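Local coordinates for protein starch synthase I (Hordeum vulgare, PDB 4HLN) that is a starch synthase, a plant glycosyltransferase of the GT-B type built from two Rossmann-like domains, at residues V352-T360 and I621-V632; G391-N399 and H609-Y618. All coordinates share one frame; numbering follows the deposited sequence.

How the contacts relate
Contact 1 starts in the N-terminal domain, at helix 347-354 and strand 357-360 of its large mixed sheet. The chain then forms the edge strand 389-391 and runs out through 391-399, the first half of contact 2, toward the C-terminal domain with its parallel six-stranded sheet. After that domain the chain returns. His609 and helix 611-627 close contact 2 across some 210 residues, and the end of the same helix with its tail closes contact 1 across about 261, so contact 2 is nested inside contact 1. The two meet where Val359 CG1 lies 3.4 Å from Gly391 O. Together they tie the outgoing and returning chain at the domain crossover to the N-terminal sheet.

Contact 1: V352-T360 and I621-V632; sequences VVTADRIVT and IFEWAFVDQPYV
The C-terminal crossover of the GT-B fold lays helix 621-627 and its tail against the N-terminal Rossmann-like sheet, where Arg357, Val359 and Asp356 meet Ile621, Trp624, Ala625 and Tyr631. Strand 357-360 and helix 621-627 run nearly antiparallel, their axes 9.4 Å apart at closest approach. Arg357 carries much of the packing. Its aliphatic part lies against the helix, with CG 3.6 Å from Ala625 CB and the CG2 branch of Ile621 touching both CB and CG from across the chain. A bend at chi2 (-69°), followed by another at chi3, brings the guanidinium to the six-membered half of the Trp624 indole. Trp624 CE3 sits over one guanidinium face, 3.5 Å from Arg357 NH2, but the two planes are inclined by 39°, so this is not a parallel stack. Arg357 NH2 donates a hydrogen bond to Asn390 OD1 on the neighbouring edge strand, which helps to fix the rotation of the group. Farther along the strand, Val359 CG2 meets Ile621 CD1 at 4.0 Å.

Beyond the helix the tail returns to the turn between helix 347-354 and the strand. There the Asp356 carboxylate is shared between two backbones: OD2 accepts from Ser295 N on the adjacent strand, while OD1 takes the Tyr631 N-H at 2.8 Å (158° at the hydrogen), almost in line with its C-O bond. Val632 CG2 rests against Thr354 CG2. One water receives the Val632 N-H at 3.1 Å between N and the water oxygen, and lies 2.8 Å from Thr354 O and 2.7 Å from Asp356 OD1.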
loop_
_atom_site.group_PDB
_atom_site.type_symbol
_atom_site.label_atom_id
_atom_site.label_comp_id
_atom_site.label_asym_id
_atom_site.label_seq_id
_atom_site.Cartn_x
_atom_site.Cartn_y
_atom_site.Cartn_z
ATOM N N VAL A 352 -12.727 -11.721 -2.506
ATOM C CA VAL A 352 -11.741 -12.341 -3.381
ATOM C C VAL A 352 -12.476 -13.218 -4.367
ATOM O O VAL A 352 -12.110 -13.344 -5.542
ATOM C CB VAL A 352 -10.748 -13.196 -2.589
ATOM C CG1 VAL A 352 -10.179 -14.278 -3.470
ATOM C CG2 VAL A 352 -9.646 -12.331 -2.015
ATOM N N VAL A 353 -13.552 -13.803 -3.872
ATOM C CA VAL A 353 -14.351 -14.696 -4.669
ATOM C C VAL A 353 -15.223 -13.972 -5.708
ATOM O O VAL A 353 -15.481 -14.529 -6.753
ATOM C CB VAL A 353 -15.179 -15.612 -3.752
ATOM C CG1 VAL A 353 -16.515 -15.957 -4.374
ATOM C CG2 VAL A 353 -14.380 -16.856 -3.421
ATOM N N THR A 354 -15.636 -12.734 -5.439
ATOM C CA THR A 354 -16.615 -12.033 -6.286
ATOM C C THR A 354 -16.133 -10.760 -6.993
ATOM O O THR A 354 -16.806 -10.252 -7.881
ATOM C CB THR A 354 -17.855 -11.631 -5.472
ATOM O OG1 THR A 354 -17.447 -10.843 -4.338
ATOM C CG2 THR A 354 -18.596 -12.863 -5.003
ATOM N N ALA A 355 -14.994 -10.221 -6.590
ATOM C CA ALA A 355 -14.510 -8.983 -7.190
ATOM C C ALA A 355 -14.149 -9.258 -8.627
ATOM O O ALA A 355 -14.007 -10.407 -9.018
ATOM C CB ALA A 355 -13.296 -8.465 -6.443
ATOM N N ASP A 356 -13.972 -8.207 -9.413
ATOM C CA ASP A 356 -13.635 -8.396 -10.819
ATOM C C ASP A 356 -12.132 -8.389 -11.056
ATOM O O ASP A 356 -11.606 -9.275 -11.723
ATOM C CB ASP A 356 -14.380 -7.380 -11.680
ATOM C CG ASP A 356 -15.891 -7.535 -11.560
ATOM O OD1 ASP A 356 -16.371 -8.691 -11.625
ATOM O OD2 ASP A 356 -16.593 -6.520 -11.359
ATOM N N ARG A 357 -11.450 -7.399 -10.491
ATOM C CA ARG A 357 -9.996 -7.380 -10.463
ATOM C C ARG A 357 -9.525 -7.334 -9.007
ATOM O O ARG A 357 -10.292 -6.978 -8.122
ATOM C CB ARG A 357 -9.450 -6.156 -11.209
ATOM C CG ARG A 357 -9.900 -5.987 -12.649
ATOM C CD ARG A 357 -9.343 -7.032 -13.562
ATOM N NE ARG A 357 -7.890 -7.122 -13.504
ATOM C CZ ARG A 357 -7.156 -7.768 -14.406
ATOM N NH1 ARG A 357 -7.755 -8.359 -15.446
ATOM N NH2 ARG A 357 -5.829 -7.815 -14.275
ATOM N N ILE A 358 -8.263 -7.680 -8.764
ATOM C CA ILE A 358 -7.702 -7.636 -7.420
ATOM C C ILE A 358 -6.316 -7.024 -7.400
ATOM O O ILE A 358 -5.407 -7.494 -8.085
ATOM C CB ILE A 358 -7.581 -9.039 -6.809
ATOM C CG1 ILE A 358 -8.957 -9.694 -6.730
ATOM C CG2 ILE A 358 -6.900 -8.967 -5.422
ATOM C CD1 ILE A 358 -8.940 -11.091 -6.281
ATOM N N VAL A 359 -6.158 -5.978 -6.602
ATOM C CA VAL A 359 -4.863 -5.353 -6.396
ATOM C C VAL A 359 -4.393 -5.677 -4.985
ATOM O O VAL A 359 -5.054 -5.350 -4.001
ATOM C CB VAL A 359 -4.955 -3.829 -6.574
ATOM C CG1 VAL A 359 -3.636 -3.171 -6.221
ATOM C CG2 VAL A 359 -5.371 -3.491 -8.005
ATOM N N THR A 360 -3.244 -6.321 -4.875
ATOM C CA THR A 360 -2.879 -6.895 -3.592
ATOM C C THR A 360 -1.425 -6.678 -3.213
ATOM O O THR A 360 -0.536 -6.753 -4.055
ATOM C CB THR A 360 -3.198 -8.395 -3.579
ATOM O OG1 THR A 360 -2.492 -9.028 -2.509
ATOM C CG2 THR A 360 -2.786 -9.025 -4.895
ATOM N N ILE A 621 -6.150 -1.237 -15.437
ATOM C CA ILE A 621 -6.838 -2.279 -14.708
ATOM C C ILE A 621 -8.348 -2.166 -14.852
ATOM O O ILE A 621 -9.000 -3.134 -15.227
ATOM C CB ILE A 621 -6.393 -2.275 -13.230
ATOM C CG1 ILE A 621 -4.968 -2.815 -13.133
ATOM C CG2 ILE A 621 -7.335 -3.086 -12.347
ATOM C CD1 ILE A 621 -4.343 -2.599 -11.784
ATOM N N PHE A 622 -8.897 -0.989 -14.578
ATOM C CA PHE A 622 -10.344 -0.770 -14.711
ATOM C C PHE A 622 -10.839 -1.061 -16.100
ATOM O O PHE A 622 -11.962 -1.512 -16.270
ATOM C CB PHE A 622 -10.735 0.662 -14.360
ATOM C CG PHE A 622 -10.288 1.087 -12.999
ATOM C CD1 PHE A 622 -10.053 0.144 -12.010
ATOM C CD2 PHE A 622 -10.086 2.422 -12.709
ATOM C CE1 PHE A 622 -9.630 0.525 -10.754
ATOM C CE2 PHE A 622 -9.657 2.813 -11.459
ATOM C CZ PHE A 622 -9.430 1.866 -10.476
ATOM N N GLU A 623 -10.013 -0.786 -17.100
ATOM C CA GLU A 623 -10.433 -1.042 -18.468
ATOM C C GLU A 623 -10.597 -2.530 -18.725
ATOM O O GLU A 623 -11.633 -2.968 -19.260
ATOM C CB GLU A 623 -9.508 -0.369 -19.475
ATOM C CG GLU A 623 -9.799 1.133 -19.558
ATOM C CD GLU A 623 -11.314 1.447 -19.610
ATOM O OE1 GLU A 623 -12.061 0.726 -20.320
ATOM O OE2 GLU A 623 -11.759 2.409 -18.936
ATOM N N TRP A 624 -9.598 -3.305 -18.308
ATOM C CA TRP A 624 -9.734 -4.752 -18.301
ATOM C C TRP A 624 -11.010 -5.208 -17.589
ATOM O O TRP A 624 -11.694 -6.106 -18.068
ATOM C CB TRP A 624 -8.546 -5.378 -17.625
ATOM C CG TRP A 624 -7.314 -5.209 -18.381
ATOM C CD1 TRP A 624 -7.191 -5.067 -19.731
ATOM C CD2 TRP A 624 -5.995 -5.156 -17.845
ATOM N NE1 TRP A 624 -5.866 -4.934 -20.072
ATOM C CE2 TRP A 624 -5.111 -4.987 -18.929
ATOM C CE3 TRP A 624 -5.474 -5.238 -16.555
ATOM C CZ2 TRP A 624 -3.731 -4.904 -18.760
ATOM C CZ3 TRP A 624 -4.101 -5.150 -16.386
ATOM C CH2 TRP A 624 -3.248 -4.983 -17.483
ATOM N N ALA A 625 -11.336 -4.593 -16.455
ATOM C CA ALA A 625 -12.502 -5.035 -15.703
ATOM C C ALA A 625 -13.772 -4.803 -16.486
ATOM O O ALA A 625 -14.661 -5.662 -16.512
ATOM C CB ALA A 625 -12.587 -4.345 -14.357
ATOM N N PHE A 626 -13.854 -3.637 -17.124
ATOM C CA PHE A 626 -15.065 -3.256 -17.842
ATOM C C PHE A 626 -15.232 -4.071 -19.104
ATOM O O PHE A 626 -16.332 -4.487 -19.440
ATOM C CB PHE A 626 -15.062 -1.775 -18.181
ATOM C CG PHE A 626 -15.471 -0.902 -17.043
ATOM C CD1 PHE A 626 -16.755 -0.967 -16.537
ATOM C CD2 PHE A 626 -14.573 -0.016 -16.475
ATOM C CE1 PHE A 626 -17.147 -0.161 -15.486
ATOM C CE2 PHE A 626 -14.952 0.791 -15.424
ATOM C CZ PHE A 626 -16.247 0.722 -14.933
ATOM N N VAL A 627 -14.126 -4.306 -19.794
ATOM C CA VAL A 627 -14.152 -5.104 -21.009
ATOM C C VAL A 627 -14.644 -6.538 -20.755
ATOM O O VAL A 627 -15.378 -7.094 -21.569
ATOM C CB VAL A 627 -12.775 -5.128 -21.679
ATOM C CG1 VAL A 627 -12.707 -6.264 -22.674
ATOM C CG2 VAL A 627 -12.482 -3.775 -22.339
ATOM N N ASP A 628 -14.260 -7.120 -19.618
ATOM C CA ASP A 628 -14.677 -8.478 -19.272
ATOM C C ASP A 628 -16.048 -8.561 -18.583
ATOM O O ASP A 628 -16.592 -7.564 -18.101
ATOM C CB ASP A 628 -13.608 -9.166 -18.422
ATOM C CG ASP A 628 -12.249 -9.218 -19.119
ATOM O OD1 ASP A 628 -12.237 -9.272 -20.370
ATOM O OD2 ASP A 628 -11.199 -9.194 -18.422
ATOM N N GLN A 629 -16.604 -9.765 -18.558
ATOM C CA GLN A 629 -17.882 -10.015 -17.908
ATOM C C GLN A 629 -17.718 -9.858 -16.416
ATOM O O GLN A 629 -16.670 -10.196 -15.876
ATOM C CB GLN A 629 -18.327 -11.451 -18.179
ATOM C CG GLN A 629 -18.773 -11.719 -19.599
ATOM C CD GLN A 629 -20.218 -11.307 -19.836
ATOM O OE1 GLN A 629 -20.674 -10.263 -19.354
ATOM N NE2 GLN A 629 -20.954 -12.141 -20.570
ATOM N N PRO A 630 -18.760 -9.368 -15.733
ATOM C CA PRO A 630 -18.639 -9.411 -14.278
ATOM C C PRO A 630 -18.252 -10.822 -13.894
ATOM O O PRO A 630 -18.905 -11.783 -14.293
ATOM C CB PRO A 630 -20.044 -9.055 -13.777
ATOM C CG PRO A 630 -20.934 -9.155 -14.953
ATOM C CD PRO A 630 -20.090 -8.927 -16.171
ATOM N N TYR A 631 -17.156 -10.934 -13.155
ATOM C CA TYR A 631 -16.570 -12.226 -12.851
ATOM C C TYR A 631 -17.612 -13.193 -12.321
ATOM O O TYR A 631 -17.705 -14.342 -12.782
ATOM C CB TYR A 631 -15.434 -12.084 -11.842
ATOM C CG TYR A 631 -15.013 -13.409 -11.252
ATOM C CD1 TYR A 631 -15.281 -13.716 -9.926
ATOM C CD2 TYR A 631 -14.370 -14.366 -12.029
ATOM C CE1 TYR A 631 -14.899 -14.927 -9.387
ATOM C CE2 TYR A 631 -13.988 -15.577 -11.494
ATOM C CZ TYR A 631 -14.255 -15.849 -10.172
ATOM O OH TYR A 631 -13.874 -17.045 -9.629
ATOM N N VAL A 632 -18.390 -12.741 -11.342
ATOM C CA VAL A 632 -19.364 -13.645 -10.790
ATOM C C VAL A 632 -20.603 -13.644 -11.637
ATOM O O VAL A 632 -21.466 -12.775 -11.553
ATOM C CB VAL A 632 -19.595 -13.522 -9.264
ATOM C CG1 VAL A 632 -21.024 -13.854 -8.918
ATOM C CG2 VAL A 632 -18.677 -14.510 -8.535
HETATM O O HOH W 1 -18.319 -9.849 -10.152
#

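Contact 2: G391-N399 and H609-Y618; sequences GIVNGIDIN and HTWDHAAEQY
With CG anti to the carbonyl carbon in both residues, Trp611 (chi1 -78°) and Tyr618 (chi1 -72°) extend their rings from one helix to the passing chain at Gly395 and Val393. The backbone at Gly395 crosses one face of the Trp611 indole: Gly395 N is over the centre of the ring system, and Gly395 CA makes a CH-pi contact 3.7 Å from the centroid of the five-membered ring. Having no side chain, Gly395 brings its CA to 4.4 Å from Trp611 CA. Two turns on, Tyr618 OH accepts the Val393 N-H in a nearly straight bond of 3.0 Å (167° at the hydrogen). Segment 391-399 leaves the N-terminal sheet here, and helix 611-627 is the returning C-terminal helix of the GT-B fold, so the contact joins the outgoing and returning segments of the interdomain crossover. Between the two aromatics, Val393 CG1 packs on Ala614 CB at 3.9 Å. Ahead of the helix, His609 O accepts from Ile396 N at 2.9 Å, while Ile396 CD1 lies beside His609 CB, and the Ile396 side chain also touches Leu532 and Tyr533 of helix 529-536. Thr610 is the N-cap: its OG1 takes the His613 N-H at 3.2 Å, and its CG2 meets Ile398 CD1 at 3.9 Å.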
loop_
_atom_site.group_PDB
_atom_site.type_symbol
_atom_site.label_atom_id
_atom_site.label_comp_id
_atom_site.label_asym_id
_atom_site.label_seq_id
_atom_site.Cartn_x
_atom_site.Cartn_y
_atom_site.Cartn_z
ATOM N N GLY A 391 -0.139 -5.855 -8.400
ATOM C CA GLY A 391 0.416 -5.300 -7.181
ATOM C C GLY A 391 -0.101 -3.902 -6.905
ATOM O O GLY A 391 -0.618 -3.230 -7.801
ATOM N N ILE A 392 0.028 -3.464 -5.657
ATOM C CA ILE A 392 -0.302 -2.092 -5.303
ATOM C C ILE A 392 0.709 -1.182 -5.985
ATOM O O ILE A 392 1.887 -1.486 -6.012
ATOM C CB ILE A 392 -0.190 -1.848 -3.790
ATOM C CG1 ILE A 392 -0.810 -3.001 -2.990
ATOM C CG2 ILE A 392 -0.826 -0.526 -3.434
ATOM C CD1 ILE A 392 -2.155 -2.693 -2.393
ATOM N N VAL A 393 0.258 -0.074 -6.555
ATOM C CA VAL A 393 1.189 0.887 -7.138
ATOM C C VAL A 393 0.984 2.236 -6.480
ATOM O O VAL A 393 -0.151 2.713 -6.376
ATOM C CB VAL A 393 1.025 1.024 -8.671
ATOM C CG1 VAL A 393 1.978 2.103 -9.228
ATOM C CG2 VAL A 393 1.268 -0.317 -9.356
ATOM N N ASN A 394 2.088 2.831 -6.028
ATOM C CA ASN A 394 2.054 4.110 -5.323
ATOM C C ASN A 394 2.818 5.218 -6.063
ATOM O O ASN A 394 3.514 4.963 -7.051
ATOM C CB ASN A 394 2.574 3.950 -3.879
ATOM C CG ASN A 394 1.732 2.956 -3.034
ATOM O OD1 ASN A 394 2.252 1.960 -2.522
ATOM N ND2 ASN A 394 0.440 3.246 -2.879
ATOM N N GLY A 395 2.666 6.454 -5.594
ATOM C CA GLY A 395 3.413 7.571 -6.141
ATOM C C GLY A 395 4.078 8.370 -5.036
ATOM O O GLY A 395 3.863 8.106 -3.845
ATOM N N ILE A 396 4.888 9.353 -5.423
ATOM C CA ILE A 396 5.523 10.233 -4.454
ATOM C C ILE A 396 5.358 11.652 -4.932
ATOM O O ILE A 396 5.188 11.874 -6.125
ATOM C CB ILE A 396 7.052 9.959 -4.310
ATOM C CG1 ILE A 396 7.808 10.468 -5.540
ATOM C CG2 ILE A 396 7.329 8.479 -4.055
ATOM C CD1 ILE A 396 9.258 10.017 -5.622
ATOM N N ASP A 397 5.422 12.602 -3.998
ATOM C CA ASP A 397 5.438 14.030 -4.316
ATOM C C ASP A 397 6.813 14.465 -4.828
ATOM O O ASP A 397 7.788 14.478 -4.072
ATOM C CB ASP A 397 5.074 14.844 -3.077
ATOM C CG ASP A 397 4.930 16.325 -3.373
ATOM O OD1 ASP A 397 5.410 16.772 -4.446
ATOM O OD2 ASP A 397 4.343 17.040 -2.527
ATOM N N ILE A 398 6.895 14.835 -6.101
ATOM C CA ILE A 398 8.188 15.146 -6.693
ATOM C C ILE A 398 8.557 16.610 -6.480
ATOM O O ILE A 398 9.608 17.075 -6.928
ATOM C CB ILE A 398 8.237 14.787 -8.183
ATOM C CG1 ILE A 398 7.141 15.545 -8.934
ATOM C CG2 ILE A 398 8.098 13.272 -8.373
ATOM C CD1 ILE A 398 7.163 15.329 -10.433
ATOM N N ASN A 399 7.695 17.338 -5.785
ATOM C CA ASN A 399 8.058 18.681 -5.363
ATOM C C ASN A 399 8.932 18.595 -4.124
ATOM O O ASN A 399 9.870 19.369 -3.956
ATOM C CB ASN A 399 6.815 19.526 -5.098
ATOM C CG ASN A 399 5.893 19.595 -6.306
ATOM O OD1 ASN A 399 4.682 19.381 -6.191
ATOM N ND2 ASN A 399 6.467 19.880 -7.478
ATOM N N HIS A 609 7.635 8.146 -11.053
ATOM C CA HIS A 609 7.173 7.694 -9.749
ATOM C C HIS A 609 6.049 8.582 -9.244
ATOM O O HIS A 609 5.773 8.635 -8.042
ATOM C CB HIS A 609 8.313 7.729 -8.727
ATOM C CG HIS A 609 9.545 6.994 -9.154
ATOM N ND1 HIS A 609 9.584 5.621 -9.291
ATOM C CD2 HIS A 609 10.789 7.444 -9.453
ATOM C CE1 HIS A 609 10.798 5.260 -9.672
ATOM N NE2 HIS A 609 11.548 6.346 -9.777
ATOM N N THR A 610 5.411 9.299 -10.156
ATOM C CA THR A 610 4.331 10.192 -9.766
ATOM C C THR A 610 3.042 9.427 -9.585
ATOM O O THR A 610 2.929 8.255 -9.934
ATOM C CB THR A 610 4.080 11.303 -10.808
ATOM O OG1 THR A 610 3.445 10.750 -11.972
ATOM C CG2 THR A 610 5.393 11.954 -11.197
ATOM N N TRP A 611 2.065 10.120 -9.032
ATOM C CA TRP A 611 0.728 9.588 -8.924
ATOM C C TRP A 611 0.023 9.491 -10.271
ATOM O O TRP A 611 -0.823 8.625 -10.468
ATOM C CB TRP A 611 -0.074 10.425 -7.937
ATOM C CG TRP A 611 0.282 10.079 -6.536
ATOM C CD1 TRP A 611 1.078 10.790 -5.693
ATOM C CD2 TRP A 611 -0.117 8.903 -5.817
ATOM N NE1 TRP A 611 1.177 10.148 -4.485
ATOM C CE2 TRP A 611 0.464 8.980 -4.537
ATOM C CE3 TRP A 611 -0.924 7.798 -6.130
ATOM C CZ2 TRP A 611 0.275 7.999 -3.566
ATOM C CZ3 TRP A 611 -1.109 6.823 -5.171
ATOM C CH2 TRP A 611 -0.512 6.930 -3.899
ATOM N N ASP A 612 0.363 10.372 -11.203
ATOM C CA ASP A 612 -0.210 10.272 -12.540
ATOM C C ASP A 612 0.136 8.929 -13.135
ATOM O O ASP A 612 -0.716 8.252 -13.719
ATOM C CB ASP A 612 0.292 11.386 -13.459
ATOM C CG ASP A 612 -0.672 12.548 -13.532
ATOM O OD1 ASP A 612 -1.902 12.315 -13.437
ATOM O OD2 ASP A 612 -0.196 13.698 -13.677
ATOM N N HIS A 613 1.396 8.546 -12.990
ATOM C CA HIS A 613 1.837 7.296 -13.554
ATOM C C HIS A 613 1.086 6.178 -12.846
ATOM O O HIS A 613 0.633 5.220 -13.472
ATOM C CB HIS A 613 3.338 7.139 -13.382
ATOM C CG HIS A 613 3.883 5.898 -14.011
ATOM N ND1 HIS A 613 3.980 4.704 -13.331
ATOM C CD2 HIS A 613 4.349 5.664 -15.261
ATOM C CE1 HIS A 613 4.492 3.786 -14.133
ATOM N NE2 HIS A 613 4.727 4.343 -15.308
ATOM N N ALA A 614 0.940 6.321 -11.535
ATOM C CA ALA A 614 0.241 5.327 -10.749
ATOM C C ALA A 614 -1.223 5.210 -11.176
ATOM O O ALA A 614 -1.730 4.105 -11.375
ATOM C CB ALA A 614 0.347 5.666 -9.272
ATOM N N ALA A 615 -1.902 6.349 -11.310
ATOM C CA ALA A 615 -3.317 6.355 -11.684
ATOM C C ALA A 615 -3.519 5.773 -13.083
ATOM O O ALA A 615 -4.517 5.111 -13.357
ATOM C CB ALA A 615 -3.885 7.744 -11.603
ATOM N N GLU A 616 -2.555 6.019 -13.961
ATOM C CA GLU A 616 -2.559 5.435 -15.288
ATOM C C GLU A 616 -2.664 3.905 -15.187
ATOM O O GLU A 616 -3.466 3.281 -15.891
ATOM C CB GLU A 616 -1.273 5.835 -15.989
ATOM C CG GLU A 616 -1.322 5.842 -17.478
ATOM C CD GLU A 616 -0.155 6.628 -18.055
ATOM O OE1 GLU A 616 0.646 7.177 -17.259
ATOM O OE2 GLU A 616 -0.042 6.702 -19.297
ATOM N N GLN A 617 -1.866 3.307 -14.299
ATOM C CA GLN A 617 -1.882 1.860 -14.095
ATOM C C GLN A 617 -3.273 1.379 -13.660
ATOM O O GLN A 617 -3.856 0.472 -14.260
ATOM C CB GLN A 617 -0.869 1.453 -13.033
ATOM C CG GLN A 617 0.465 2.130 -13.143
ATOM C CD GLN A 617 1.177 1.752 -14.402
ATOM O OE1 GLN A 617 1.554 0.596 -14.582
ATOM N NE2 GLN A 617 1.364 2.721 -15.295
ATOM N N TYR A 618 -3.805 1.980 -12.604
ATOM C CA TYR A 618 -5.125 1.589 -12.149
ATOM C C TYR A 618 -6.141 1.749 -13.274
ATOM O O TYR A 618 -7.086 0.967 -13.383
ATOM C CB TYR A 618 -5.530 2.383 -10.903
ATOM C CG TYR A 618 -4.765 1.964 -9.668
ATOM C CD1 TYR A 618 -5.212 0.910 -8.875
ATOM C CD2 TYR A 618 -3.590 2.605 -9.302
ATOM C CE1 TYR A 618 -4.511 0.506 -7.751
ATOM C CE2 TYR A 618 -2.881 2.209 -8.180
ATOM C CZ TYR A 618 -3.346 1.157 -7.405
ATOM O OH TYR A 618 -2.648 0.758 -6.279
#